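Local coordinates for protein ATP-dependent CLP protease, putative (PDB 2F6I) that probably cleaves proteins into small peptides as the serine-protease component of an ATP-dependent Clp system, this chain being its catalytic ClpP domain, at residues Phe37-Ile42 and Gln59-Asp64; Ser103-Ser109 and Cys129-Gln135; Ser167-Gln171 and Gln193-Ile197. All coordinates share one frame; numbering follows the deposited sequence.

Interaction 1: Phe37-Ile42 and Gln59-Asp64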
ATOM      1  N   PHE C  37      -3.850  13.102  39.759  1.00 46.49           N
ATOM      2  CA  PHE C  37      -3.273  11.879  40.291  1.00 46.49           C
ATOM      3  C   PHE C  37      -2.776  12.116  41.716  1.00 47.71           C
ATOM      4  O   PHE C  37      -2.984  11.286  42.599  1.00 46.23           O
ATOM      5  CB  PHE C  37      -2.113  11.413  39.412  1.00 45.47           C
ATOM      6  CG  PHE C  37      -1.542  10.087  39.824  1.00 46.10           C
ATOM      7  CD1 PHE C  37      -0.184   9.953  40.086  1.00 47.30           C
ATOM      8  CD2 PHE C  37      -2.363   8.968  39.941  1.00 46.44           C
ATOM      9  CE1 PHE C  37       0.352   8.719  40.461  1.00 48.20           C
ATOM     10  CE2 PHE C  37      -1.838   7.732  40.313  1.00 47.37           C
ATOM     11  CZ  PHE C  37      -0.478   7.606  40.574  1.00 47.19           C
ATOM     12  N   LYS C  38      -2.123  13.255  41.936  1.00 48.14           N
ATOM     13  CA  LYS C  38      -1.607  13.586  43.258  1.00 51.05           C
ATOM     14  C   LYS C  38      -2.744  13.801  44.255  1.00 51.06           C
ATOM     15  O   LYS C  38      -2.516  13.850  45.465  1.00 49.89           O
ATOM     16  CB  LYS C  38      -0.718  14.834  43.188  1.00 53.72           C
ATOM     17  CG  LYS C  38       0.594  14.616  42.431  1.00 57.43           C
ATOM     18  CD  LYS C  38       1.424  15.896  42.350  1.00 61.00           C
ATOM     19  CE  LYS C  38       2.713  15.680  41.556  1.00 64.68           C
ATOM     20  NZ  LYS C  38       3.507  16.938  41.382  1.00 64.10           N
ATOM     21  N   LYS C  39      -3.966  13.927  43.743  1.00 50.41           N
ATOM     22  CA  LYS C  39      -5.139  14.115  44.591  1.00 50.48           C
ATOM     23  C   LYS C  39      -5.962  12.833  44.671  1.00 49.25           C
ATOM     24  O   LYS C  39      -7.139  12.863  45.032  1.00 47.39           O
ATOM     25  CB  LYS C  39      -6.023  15.245  44.061  1.00 52.30           C
ATOM     26  CG  LYS C  39      -5.530  16.639  44.381  1.00 55.59           C
ATOM     27  CD  LYS C  39      -6.617  17.655  44.076  1.00 59.82           C
ATOM     28  CE  LYS C  39      -6.305  19.014  44.689  1.00 63.92           C
ATOM     29  NZ  LYS C  39      -7.497  19.916  44.650  1.00 64.65           N
ATOM     30  N   ARG C  40      -5.335  11.713  44.321  1.00 48.53           N
ATOM     31  CA  ARG C  40      -5.988  10.410  44.358  1.00 47.12           C
ATOM     32  C   ARG C  40      -7.090  10.277  43.317  1.00 46.89           C
ATOM     33  O   ARG C  40      -8.020   9.489  43.488  1.00 48.44           O
ATOM     34  CB  ARG C  40      -6.579  10.159  45.743  1.00 46.68           C
ATOM     35  CG  ARG C  40      -5.576  10.240  46.867  1.00 46.22           C
ATOM     36  CD  ARG C  40      -5.725   9.039  47.775  1.00 46.14           C
ATOM     37  NE  ARG C  40      -4.440   8.391  47.973  1.00 46.34           N
ATOM     38  CZ  ARG C  40      -4.285   7.100  48.229  1.00 47.45           C
ATOM     39  NH1 ARG C  40      -5.341   6.305  48.319  1.00 47.00           N
ATOM     40  NH2 ARG C  40      -3.070   6.603  48.387  1.00 50.52           N
ATOM     41  N   ILE C  41      -6.986  11.036  42.236  1.00 45.73           N
ATOM     42  CA  ILE C  41      -7.992  10.991  41.187  1.00 45.01           C
ATOM     43  C   ILE C  41      -7.409  10.429  39.893  1.00 45.14           C
ATOM     44  O   ILE C  41      -6.432  10.944  39.360  1.00 46.27           O
ATOM     45  CB  ILE C  41      -8.579  12.398  40.957  1.00 43.59           C
ATOM     46  CG1 ILE C  41      -9.199  12.898  42.266  1.00 43.09           C
ATOM     47  CG2 ILE C  41      -9.620  12.366  39.847  1.00 42.47           C
ATOM     48  CD1 ILE C  41      -9.772  14.298  42.205  1.00 43.50           C
ATOM     49  N   ILE C  42      -8.020   9.358  39.399  1.00 46.13           N
ATOM     50  CA  ILE C  42      -7.564   8.696  38.184  1.00 46.43           C
ATOM     51  C   ILE C  42      -8.637   8.652  37.106  1.00 47.16           C
ATOM     52  O   ILE C  42      -9.834   8.641  37.400  1.00 46.72           O
ATOM     53  CB  ILE C  42      -7.130   7.241  38.479  1.00 47.66           C
ATOM     54  CG1 ILE C  42      -5.905   7.234  39.387  1.00 47.70           C
ATOM     55  CG2 ILE C  42      -6.828   6.504  37.177  1.00 48.58           C
ATOM     56  CD1 ILE C  42      -5.429   5.842  39.739  1.00 50.32           C
ATOM     57  N   GLN C  59      -0.510   2.642  38.803  1.00 49.13           N
ATOM     58  CA  GLN C  59      -1.020   3.812  39.500  1.00 49.63           C
ATOM     59  C   GLN C  59      -1.780   3.469  40.775  1.00 48.38           C
ATOM     60  O   GLN C  59      -1.624   4.145  41.793  1.00 47.74           O
ATOM     61  CB  GLN C  59      -1.901   4.621  38.548  1.00 51.18           C
ATOM     62  CG  GLN C  59      -1.093   5.395  37.516  1.00 54.04           C
ATOM     63  CD  GLN C  59      -1.847   5.631  36.227  1.00 56.31           C
ATOM     64  OE1 GLN C  59      -3.019   6.007  36.236  1.00 60.33           O
ATOM     65  NE2 GLN C  59      -1.172   5.419  35.104  1.00 57.25           N
ATOM     66  N   LEU C  60      -2.598   2.423  40.723  1.00 46.87           N
ATOM     67  CA  LEU C  60      -3.360   2.014  41.895  1.00 46.15           C
ATOM     68  C   LEU C  60      -2.412   1.533  42.985  1.00 47.35           C
ATOM     69  O   LEU C  60      -2.514   1.957  44.139  1.00 47.29           O
ATOM     70  CB  LEU C  60      -4.356   0.907  41.532  1.00 45.16           C
ATOM     71  CG  LEU C  60      -5.555   1.356  40.688  1.00 43.54           C
ATOM     72  CD1 LEU C  60      -6.341   0.153  40.203  1.00 41.49           C
ATOM     73  CD2 LEU C  60      -6.433   2.276  41.511  1.00 41.58           C
ATOM     74  N   LEU C  61      -1.480   0.660  42.613  1.00 47.16           N
ATOM     75  CA  LEU C  61      -0.512   0.140  43.572  1.00 47.47           C
ATOM     76  C   LEU C  61       0.323   1.275  44.154  1.00 48.42           C
ATOM     77  O   LEU C  61       0.661   1.264  45.337  1.00 48.75           O
ATOM     78  CB  LEU C  61       0.406  -0.889  42.903  1.00 46.96           C
ATOM     79  CG  LEU C  61      -0.253  -2.199  42.465  1.00 46.48           C
ATOM     80  CD1 LEU C  61       0.750  -3.051  41.707  1.00 46.28           C
ATOM     81  CD2 LEU C  61      -0.770  -2.942  43.683  1.00 45.65           C
ATOM     82  N   TYR C  62       0.648   2.258  43.321  1.00 49.42           N
ATOM     83  CA  TYR C  62       1.442   3.392  43.775  1.00 49.81           C
ATOM     84  C   TYR C  62       0.689   4.206  44.812  1.00 49.37           C
ATOM     85  O   TYR C  62       1.216   4.489  45.886  1.00 49.06           O
ATOM     86  CB  TYR C  62       1.829   4.293  42.597  1.00 50.97           C
ATOM     87  CG  TYR C  62       2.539   5.562  43.023  1.00 52.57           C
ATOM     88  CD1 TYR C  62       1.820   6.710  43.355  1.00 52.93           C
ATOM     89  CD2 TYR C  62       3.928   5.603  43.131  1.00 52.49           C
ATOM     90  CE1 TYR C  62       2.465   7.867  43.784  1.00 53.20           C
ATOM     91  CE2 TYR C  62       4.582   6.754  43.562  1.00 53.11           C
ATOM     92  CZ  TYR C  62       3.845   7.882  43.886  1.00 54.07           C
ATOM     93  OH  TYR C  62       4.486   9.023  44.316  1.00 55.94           O
ATOM     94  N   LEU C  63      -0.541   4.587  44.488  1.00 50.39           N
ATOM     95  CA  LEU C  63      -1.352   5.372  45.406  1.00 51.19           C
ATOM     96  C   LEU C  63      -1.540   4.645  46.733  1.00 51.55           C
ATOM     97  O   LEU C  63      -1.265   5.198  47.795  1.00 50.95           O
ATOM     98  CB  LEU C  63      -2.719   5.682  44.786  1.00 49.77           C
ATOM     99  CG  LEU C  63      -2.745   6.644  43.592  1.00 50.50           C
ATOM    100  CD1 LEU C  63      -4.169   6.782  43.070  1.00 47.69           C
ATOM    101  CD2 LEU C  63      -2.201   7.999  44.015  1.00 48.59           C
ATOM    102  N   ASP C  64      -1.995   3.398  46.673  1.00 52.86           N
ATOM    103  CA  ASP C  64      -2.219   2.627  47.888  1.00 54.76           C
ATOM    104  C   ASP C  64      -0.951   2.530  48.728  1.00 56.28           C
ATOM    105  O   ASP C  64      -1.014   2.267  49.926  1.00 55.65           O
ATOM    106  CB  ASP C  64      -2.720   1.223  47.549  1.00 54.15           C
ATOM    107  CG  ASP C  64      -3.382   0.543  48.734  1.00 54.74           C
ATOM    108  OD1 ASP C  64      -4.343   1.124  49.282  1.00 52.89           O
ATOM    109  OD2 ASP C  64      -2.947  -0.565  49.115  1.00 54.47           O
TER
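The CA atoms of Arg40 and Leu63 lie 6.9 Å apart and those of Ile42 and Gln59 8.3 Å, a spacing at which no backbone hydrogen bond links the segments and side chains do the joining. Phe37 ends its helix in a type I turn, closed by a 2.9 Å bond from Arg40 N to Phe37 O, with Arg40 at positive phi as the C' residue of a Schellman motif. With CG trans to its backbone N (chi1 -175°), Phe37 lays its ring on helix 50-66. Leu63 CD2 sits over one ring face, 4.1 Å from the centroid, a CH-pi contact, while Gln59 CB packs 3.6 Å from Phe37 CE2. The Tyr62 ring lies obliquely alongside, planes 32° apart, and Tyr62 also meets Phe35 of a neighbouring subunit edge-to-face. From the strand, Ile42 CD1 reaches Leu63 CD1 at 3.7 Å and also leans on Leu60. At the Arg40 end of the contact, Arg40 NH1 and Asp64 OD1 do not meet but share Ser97 OG as a hydrogen-bond partner. The arrangement is the first half of a beta-alpha-beta crossover, in which helix 50-66 packs on the strand it follows before the chain returns in strand 71-77.

Interaction 2: Ser103-Ser109 and Cys129-Gln135; sequences SFGLVAS and CRIMIHQ
Gly105, at positive phi (80°), bends the chain so sharply against Cys129 that strand 99-104 stays in one sheet while 106-107 joins another. Past this corner the two segments run parallel in one-to-one register, Leu106 beside Arg130 and Val107 beside Ile131. Three main-chain bonds alternate across them: Arg130 N to Gly105 O at 2.9 Å, Val107 N to Arg130 O at 3.0 Å, and Met132 N to Val107 O at 3.1 Å. The second is close to linear, at 167°. CA-H...O contacts fill in between, as expected of parallel pairing. Cys129 SG turns into the bend, 3.7 Å from Phe104 C, and meets Val107 CG2 on the same side as Ile131. On the other side, Arg130 gives Leu106 its CB and sends its guanidinium to Glu153 and Tyr156 of a neighbouring subunit, in a salt bridge and a cation-pi contact. Met132 CG stands between its backbone N and carbonyl carbon (chi1 64°); it packs against Ala108 CB and lies over the rim of one face of the His134 ring. A weak bond of 3.3 Å from Ser109 N to His134 O ends the pairing. Backbone bonds thus fix the course of the chain leading to His134, the predicted active-site histidine, and Met132, with Tyr185, probably helps to hold its ring.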
ATOM      1  N   SER C 103     -18.969   7.344  36.522  1.00 43.60           N
ATOM      2  CA  SER C 103     -18.999   7.139  35.086  1.00 44.18           C
ATOM      3  C   SER C 103     -19.644   8.295  34.350  1.00 44.61           C
ATOM      4  O   SER C 103     -20.516   8.979  34.880  1.00 45.11           O
ATOM      5  CB  SER C 103     -19.775   5.869  34.754  1.00 42.88           C
ATOM      6  OG  SER C 103     -21.157   6.060  35.006  1.00 42.80           O
ATOM      7  N   PHE C 104     -19.191   8.511  33.124  1.00 44.70           N
ATOM      8  CA  PHE C 104     -19.753   9.536  32.263  1.00 45.06           C
ATOM      9  C   PHE C 104     -19.444   9.158  30.824  1.00 44.31           C
ATOM     10  O   PHE C 104     -18.498   8.418  30.561  1.00 43.27           O
ATOM     11  CB  PHE C 104     -19.219  10.938  32.604  1.00 44.60           C
ATOM     12  CG  PHE C 104     -17.741  11.115  32.402  1.00 45.47           C
ATOM     13  CD1 PHE C 104     -16.880  11.162  33.495  1.00 47.91           C
ATOM     14  CD2 PHE C 104     -17.213  11.302  31.128  1.00 46.76           C
ATOM     15  CE1 PHE C 104     -15.514  11.397  33.325  1.00 48.39           C
ATOM     16  CE2 PHE C 104     -15.849  11.537  30.946  1.00 48.06           C
ATOM     17  CZ  PHE C 104     -15.000  11.586  32.048  1.00 48.09           C
ATOM     18  N   GLY C 105     -20.265   9.638  29.898  1.00 43.59           N
ATOM     19  CA  GLY C 105     -20.054   9.323  28.498  1.00 43.45           C
ATOM     20  C   GLY C 105     -20.583   7.949  28.144  1.00 42.89           C
ATOM     21  O   GLY C 105     -21.789   7.754  28.002  1.00 43.20           O
ATOM     22  N   LEU C 106     -19.680   6.988  28.004  1.00 43.17           N
ATOM     23  CA  LEU C 106     -20.069   5.633  27.659  1.00 43.55           C
ATOM     24  C   LEU C 106     -19.247   4.630  28.447  1.00 43.14           C
ATOM     25  O   LEU C 106     -18.024   4.749  28.535  1.00 42.68           O
ATOM     26  CB  LEU C 106     -19.872   5.393  26.162  1.00 47.32           C
ATOM     27  CG  LEU C 106     -20.384   4.054  25.636  1.00 49.79           C
ATOM     28  CD1 LEU C 106     -21.870   3.979  25.889  1.00 53.16           C
ATOM     29  CD2 LEU C 106     -20.102   3.920  24.152  1.00 53.66           C
ATOM     30  N   VAL C 107     -19.924   3.644  29.025  1.00 42.40           N
ATOM     31  CA  VAL C 107     -19.254   2.608  29.797  1.00 42.76           C
ATOM     32  C   VAL C 107     -19.811   1.266  29.360  1.00 43.31           C
ATOM     33  O   VAL C 107     -21.023   1.122  29.184  1.00 43.29           O
ATOM     34  CB  VAL C 107     -19.483   2.800  31.308  1.00 44.37           C
ATOM     35  CG1 VAL C 107     -18.834   1.664  32.080  1.00 44.18           C
ATOM     36  CG2 VAL C 107     -18.905   4.141  31.751  1.00 43.37           C
ATOM     37  N   ALA C 108     -18.931   0.284  29.181  1.00 43.02           N
ATOM     38  CA  ALA C 108     -19.363  -1.034  28.736  1.00 44.98           C
ATOM     39  C   ALA C 108     -18.476  -2.184  29.205  1.00 46.65           C
ATOM     40  O   ALA C 108     -17.346  -1.978  29.655  1.00 46.44           O
ATOM     41  CB  ALA C 108     -19.454  -1.050  27.217  1.00 45.00           C
ATOM     42  N   SER C 109     -19.010  -3.397  29.087  1.00 48.07           N
ATOM     43  CA  SER C 109     -18.311  -4.619  29.475  1.00 49.20           C
ATOM     44  C   SER C 109     -17.535  -4.470  30.783  1.00 49.33           C
ATOM     45  O   SER C 109     -18.084  -4.006  31.785  1.00 50.29           O
ATOM     46  CB  SER C 109     -17.372  -5.060  28.351  1.00 51.05           C
ATOM     47  OG  SER C 109     -16.858  -6.356  28.598  1.00 54.26           O
ATOM     48  N   CYS C 129     -24.701   9.571  30.803  1.00 43.42           N
ATOM     49  CA  CYS C 129     -23.898   8.380  30.564  1.00 42.32           C
ATOM     50  C   CYS C 129     -24.732   7.202  30.055  1.00 43.11           C
ATOM     51  O   CYS C 129     -25.865   6.987  30.491  1.00 42.94           O
ATOM     52  CB  CYS C 129     -23.175   7.975  31.849  1.00 42.24           C
ATOM     53  SG  CYS C 129     -22.034   6.597  31.640  1.00 49.30           S
ATOM     54  N   ARG C 130     -24.167   6.445  29.122  1.00 42.60           N
ATOM     55  CA  ARG C 130     -24.841   5.276  28.575  1.00 43.46           C
ATOM     56  C   ARG C 130     -24.059   4.064  29.059  1.00 44.22           C
ATOM     57  O   ARG C 130     -22.852   3.969  28.839  1.00 45.89           O
ATOM     58  CB  ARG C 130     -24.861   5.332  27.046  1.00 43.61           C
ATOM     59  CG  ARG C 130     -25.559   6.568  26.484  1.00 46.31           C
ATOM     60  CD  ARG C 130     -27.037   6.591  26.847  1.00 47.69           C
ATOM     61  NE  ARG C 130     -27.807   5.626  26.068  1.00 48.84           N
ATOM     62  CZ  ARG C 130     -29.074   5.302  26.313  1.00 49.44           C
ATOM     63  NH1 ARG C 130     -29.725   5.860  27.326  1.00 49.49           N
ATOM     64  NH2 ARG C 130     -29.692   4.423  25.535  1.00 49.14           N
ATOM     65  N   ILE C 131     -24.751   3.145  29.724  1.00 44.95           N
ATOM     66  CA  ILE C 131     -24.127   1.948  30.278  1.00 45.71           C
ATOM     67  C   ILE C 131     -24.693   0.671  29.664  1.00 47.11           C
ATOM     68  O   ILE C 131     -25.905   0.534  29.504  1.00 48.46           O
ATOM     69  CB  ILE C 131     -24.332   1.911  31.807  1.00 45.97           C
ATOM     70  CG1 ILE C 131     -23.792   3.204  32.425  1.00 47.76           C
ATOM     71  CG2 ILE C 131     -23.641   0.705  32.404  1.00 46.29           C
ATOM     72  CD1 ILE C 131     -24.093   3.362  33.899  1.00 47.28           C
ATOM     73  N   MET C 132     -23.805  -0.260  29.326  1.00 48.58           N
ATOM     74  CA  MET C 132     -24.201  -1.530  28.724  1.00 49.43           C
ATOM     75  C   MET C 132     -23.333  -2.666  29.250  1.00 49.86           C
ATOM     76  O   MET C 132     -22.262  -2.435  29.808  1.00 50.15           O
ATOM     77  CB  MET C 132     -24.067  -1.454  27.206  1.00 51.31           C
ATOM     78  CG  MET C 132     -22.639  -1.260  26.743  1.00 55.03           C
ATOM     79  SD  MET C 132     -22.527  -0.072  25.406  1.00 61.03           S
ATOM     80  CE  MET C 132     -23.347   1.316  26.176  1.00 58.05           C
ATOM     81  N   ILE C 133     -23.792  -3.895  29.054  1.00 50.56           N
ATOM     82  CA  ILE C 133     -23.062  -5.062  29.525  1.00 53.03           C
ATOM     83  C   ILE C 133     -22.208  -5.696  28.430  1.00 54.39           C
ATOM     84  O   ILE C 133     -21.110  -6.186  28.694  1.00 53.87           O
ATOM     85  CB  ILE C 133     -24.038  -6.118  30.079  1.00 53.52           C
ATOM     86  CG1 ILE C 133     -24.902  -5.486  31.174  1.00 53.66           C
ATOM     87  CG2 ILE C 133     -23.266  -7.314  30.619  1.00 52.23           C
ATOM     88  CD1 ILE C 133     -25.980  -6.403  31.709  1.00 55.67           C
ATOM     89  N   HIS C 134     -22.720  -5.677  27.203  1.00 57.11           N
ATOM     90  CA  HIS C 134     -22.027  -6.248  26.048  1.00 59.46           C
ATOM     91  C   HIS C 134     -20.727  -5.506  25.725  1.00 61.08           C
ATOM     92  O   HIS C 134     -20.411  -4.489  26.343  1.00 60.89           O
ATOM     93  CB  HIS C 134     -22.956  -6.208  24.835  1.00 60.24           C
ATOM     94  CG  HIS C 134     -23.380  -4.824  24.448  1.00 62.01           C
ATOM     95  ND1 HIS C 134     -22.752  -4.102  23.457  1.00 62.51           N
ATOM     96  CD2 HIS C 134     -24.349  -4.019  24.943  1.00 61.82           C
ATOM     97  CE1 HIS C 134     -23.315  -2.910  23.357  1.00 61.55           C
ATOM     98  NE2 HIS C 134     -24.287  -2.835  24.249  1.00 62.37           N
ATOM     99  N   GLN C 135     -19.977  -6.025  24.755  1.00 62.94           N
ATOM    100  CA  GLN C 135     -18.717  -5.411  24.341  1.00 65.08           C
ATOM    101  C   GLN C 135     -18.875  -4.751  22.971  1.00 66.02           C
ATOM    102  O   GLN C 135     -18.918  -5.432  21.946  1.00 66.23           O
ATOM    103  CB  GLN C 135     -17.605  -6.462  24.274  1.00 65.24           C
ATOM    104  CG  GLN C 135     -17.456  -7.302  25.536  1.00 68.66           C
ATOM    105  CD  GLN C 135     -16.256  -8.234  25.483  1.00 69.65           C
ATOM    106  OE1 GLN C 135     -15.108  -7.797  25.587  1.00 70.67           O
ATOM    107  NE2 GLN C 135     -16.518  -9.527  25.315  1.00 69.94           N
TER

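Interaction 3: Ser167-Gln171 and Gln193-Ile197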
ATOM      1  N   SER C 167     -22.814 -10.500  41.326  1.00 51.91           N
ATOM      2  CA  SER C 167     -22.553 -10.266  42.741  1.00 53.89           C
ATOM      3  C   SER C 167     -22.457  -8.782  43.098  1.00 54.42           C
ATOM      4  O   SER C 167     -22.459  -8.426  44.274  1.00 55.46           O
ATOM      5  CB  SER C 167     -21.262 -10.968  43.164  1.00 54.49           C
ATOM      6  OG  SER C 167     -20.125 -10.275  42.680  1.00 60.14           O
ATOM      7  N   PHE C 168     -22.378  -7.920  42.089  1.00 54.21           N
ATOM      8  CA  PHE C 168     -22.274  -6.479  42.319  1.00 55.12           C
ATOM      9  C   PHE C 168     -23.609  -5.755  42.163  1.00 55.17           C
ATOM     10  O   PHE C 168     -23.822  -4.700  42.755  1.00 54.98           O
ATOM     11  CB  PHE C 168     -21.281  -5.848  41.336  1.00 57.53           C
ATOM     12  CG  PHE C 168     -19.857  -6.297  41.516  1.00 58.92           C
ATOM     13  CD1 PHE C 168     -18.965  -6.228  40.450  1.00 58.02           C
ATOM     14  CD2 PHE C 168     -19.399  -6.765  42.744  1.00 59.74           C
ATOM     15  CE1 PHE C 168     -17.639  -6.619  40.600  1.00 59.00           C
ATOM     16  CE2 PHE C 168     -18.071  -7.158  42.906  1.00 60.54           C
ATOM     17  CZ  PHE C 168     -17.190  -7.085  41.831  1.00 60.09           C
ATOM     18  N   THR C 169     -24.502  -6.322  41.359  1.00 55.91           N
ATOM     19  CA  THR C 169     -25.796  -5.699  41.101  1.00 57.82           C
ATOM     20  C   THR C 169     -26.989  -6.444  41.690  1.00 58.84           C
ATOM     21  O   THR C 169     -28.113  -5.937  41.666  1.00 58.43           O
ATOM     22  CB  THR C 169     -26.029  -5.551  39.585  1.00 57.36           C
ATOM     23  OG1 THR C 169     -25.994  -6.845  38.970  1.00 55.71           O
ATOM     24  CG2 THR C 169     -24.953  -4.675  38.965  1.00 55.76           C
ATOM     25  N   ASN C 170     -26.740  -7.642  42.210  1.00 60.23           N
ATOM     26  CA  ASN C 170     -27.789  -8.471  42.802  1.00 63.06           C
ATOM     27  C   ASN C 170     -28.682  -9.101  41.739  1.00 63.24           C
ATOM     28  O   ASN C 170     -29.655  -9.785  42.059  1.00 65.17           O
ATOM     29  CB  ASN C 170     -28.641  -7.653  43.777  1.00 64.53           C
ATOM     30  CG  ASN C 170     -27.840  -7.145  44.958  1.00 67.26           C
ATOM     31  OD1 ASN C 170     -27.272  -7.931  45.720  1.00 67.36           O
ATOM     32  ND2 ASN C 170     -27.787  -5.823  45.116  1.00 67.32           N
ATOM     33  N   GLN C 171     -28.354  -8.857  40.474  1.00 63.78           N
ATOM     34  CA  GLN C 171     -29.114  -9.435  39.376  1.00 62.51           C
ATOM     35  C   GLN C 171     -28.633 -10.864  39.244  1.00 61.93           C
ATOM     36  O   GLN C 171     -27.541 -11.197  39.699  1.00 62.00           O
ATOM     37  CB  GLN C 171     -28.843  -8.688  38.072  1.00 61.78           C
ATOM     38  CG  GLN C 171     -29.278  -7.240  38.080  1.00 62.39           C
ATOM     39  CD  GLN C 171     -30.762  -7.088  38.311  1.00 62.72           C
ATOM     40  OE1 GLN C 171     -31.574  -7.699  37.615  1.00 64.16           O
ATOM     41  NE2 GLN C 171     -31.130  -6.269  39.290  1.00 63.13           N
ATOM     42  N   GLN C 193     -31.196   1.360  38.965  1.00 49.59           N
ATOM     43  CA  GLN C 193     -32.228   0.372  39.248  1.00 50.62           C
ATOM     44  C   GLN C 193     -31.699  -1.036  39.008  1.00 50.52           C
ATOM     45  O   GLN C 193     -32.159  -1.997  39.629  1.00 51.13           O
ATOM     46  CB  GLN C 193     -33.448   0.619  38.362  1.00 51.90           C
ATOM     47  CG  GLN C 193     -34.013   2.026  38.476  1.00 56.15           C
ATOM     48  CD  GLN C 193     -35.134   2.283  37.490  1.00 59.54           C
ATOM     49  OE1 GLN C 193     -34.983   2.052  36.287  1.00 60.23           O
ATOM     50  NE2 GLN C 193     -36.267   2.769  37.992  1.00 60.37           N
ATOM     51  N   TYR C 194     -30.728  -1.150  38.106  1.00 49.31           N
ATOM     52  CA  TYR C 194     -30.128  -2.436  37.773  1.00 47.75           C
ATOM     53  C   TYR C 194     -29.177  -2.847  38.893  1.00 47.56           C
ATOM     54  O   TYR C 194     -28.920  -4.032  39.101  1.00 47.08           O
ATOM     55  CB  TYR C 194     -29.352  -2.326  36.461  1.00 48.91           C
ATOM     56  CG  TYR C 194     -29.158  -3.635  35.723  1.00 48.51           C
ATOM     57  CD1 TYR C 194     -30.145  -4.129  34.869  1.00 48.16           C
ATOM     58  CD2 TYR C 194     -27.982  -4.368  35.861  1.00 49.16           C
ATOM     59  CE1 TYR C 194     -29.963  -5.317  34.167  1.00 48.23           C
ATOM     60  CE2 TYR C 194     -27.790  -5.560  35.164  1.00 49.44           C
ATOM     61  CZ  TYR C 194     -28.782  -6.027  34.318  1.00 50.12           C
ATOM     62  OH  TYR C 194     -28.587  -7.194  33.614  1.00 49.82           O
ATOM     63  N   GLY C 195     -28.651  -1.857  39.609  1.00 47.14           N
ATOM     64  CA  GLY C 195     -27.735  -2.139  40.700  1.00 46.37           C
ATOM     65  C   GLY C 195     -26.271  -1.950  40.341  1.00 46.51           C
ATOM     66  O   GLY C 195     -25.387  -2.441  41.047  1.00 46.13           O
ATOM     67  N   ILE C 196     -26.011  -1.239  39.245  1.00 46.24           N
ATOM     68  CA  ILE C 196     -24.644  -0.982  38.797  1.00 44.78           C
ATOM     69  C   ILE C 196     -24.059   0.230  39.516  1.00 43.09           C
ATOM     70  O   ILE C 196     -22.889   0.233  39.889  1.00 43.31           O
ATOM     71  CB  ILE C 196     -24.593  -0.754  37.267  1.00 44.87           C
ATOM     72  CG1 ILE C 196     -24.952  -2.056  36.547  1.00 44.58           C
ATOM     73  CG2 ILE C 196     -23.206  -0.276  36.846  1.00 43.67           C
ATOM     74  CD1 ILE C 196     -25.080  -1.922  35.044  1.00 45.28           C
ATOM     75  N   ILE C 197     -24.875   1.259  39.702  1.00 43.98           N
ATOM     76  CA  ILE C 197     -24.439   2.463  40.403  1.00 46.01           C
ATOM     77  C   ILE C 197     -25.408   2.733  41.545  1.00 48.28           C
ATOM     78  O   ILE C 197     -26.552   2.280  41.521  1.00 49.44           O
ATOM     79  CB  ILE C 197     -24.414   3.699  39.476  1.00 44.43           C
ATOM     80  CG1 ILE C 197     -25.800   3.925  38.870  1.00 43.43           C
ATOM     81  CG2 ILE C 197     -23.359   3.513  38.397  1.00 43.01           C
ATOM     82  CD1 ILE C 197     -25.906   5.164  38.011  1.00 43.23           C
TER
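Two helix C-termini meet where Thr169, the last residue of helix 151-169, comes against Gly195, which follows helix 188-194. Their CA atoms are only 4.1 Å apart, an approach possible because Gly195 carries no side chain on the side facing Thr169. Both segments leave their helices with positive phi, at Asn170 and at Gly195, the latter in a Schellman motif. Carbonyl oxygens crowd the junction: Phe168 O lies 3.2 Å from Gly195 O, and Thr169 O 3.3 Å from Tyr194 O. Neither pair can hydrogen bond, both atoms being acceptors. Arg123 NH1 answers the first by bonding to Phe168 O and, weakly, to Gly195 O, while the CA-H of Thr169 points at Gly195 O.

The side chains close over this core. Thr169 CG2 touches Ile196 CG1 at 3.6 Å and comes up to the edge of the Tyr194 ring. Its OG1, placed between the backbone N and carbonyl carbon (chi1 60°), is within reach of the preceding helical turn, where it bonds to Leu165 O; it also accepts a weak bond from Gln171 N. Gln171 bends at chi2 and lays CG over one face of the Tyr194 ring, 3.9 Å from the centroid and 20° off the normal. The amide plane then lies 29° from the ring plane, and Gln171 NE2 gives Tyr194 O a weak bond of 3.2 Å. Tyr194 OH is hydrogen-bonded to Asp179, and the ring also packs on Ile176 of helix 173-181, which connects the junction to a third helix.

The one hydrogen bond across the contact is thus weak, and the rest is largely van der Waals contact of Thr169 and Gln171 with the carbonyls and side chains of 194-196. With two helix C-termini together, the carbonyls would carry partial negative charge, which Arg123 probably helps to offset.

How the interactions relate
From the N terminus, interaction 1 closes a loop over residues 43-58, interaction 2 closes one over 110-128 that contains most of helix 109-116 and strand 123-125, and interaction 3 closes one over 172-192 that contains helix 173-181 and strand 185-186. The three follow in series; none nests within or crosses another. Interactions 1 and 2 both reach the five-stranded parallel sheet, through strands 41-44 and 99-104, but their centres are 23 Å apart, on opposite sides of the chain's centre. Interactions 2 and 3 touch: Ile133 CD1 lies 3.3 Å from Tyr194 OH, and Ile131 CG2 packs 4.0 Å from Ile196 CD1. The small mixed sheet is thereby joined to the helix ends at 167-171 and 193-197.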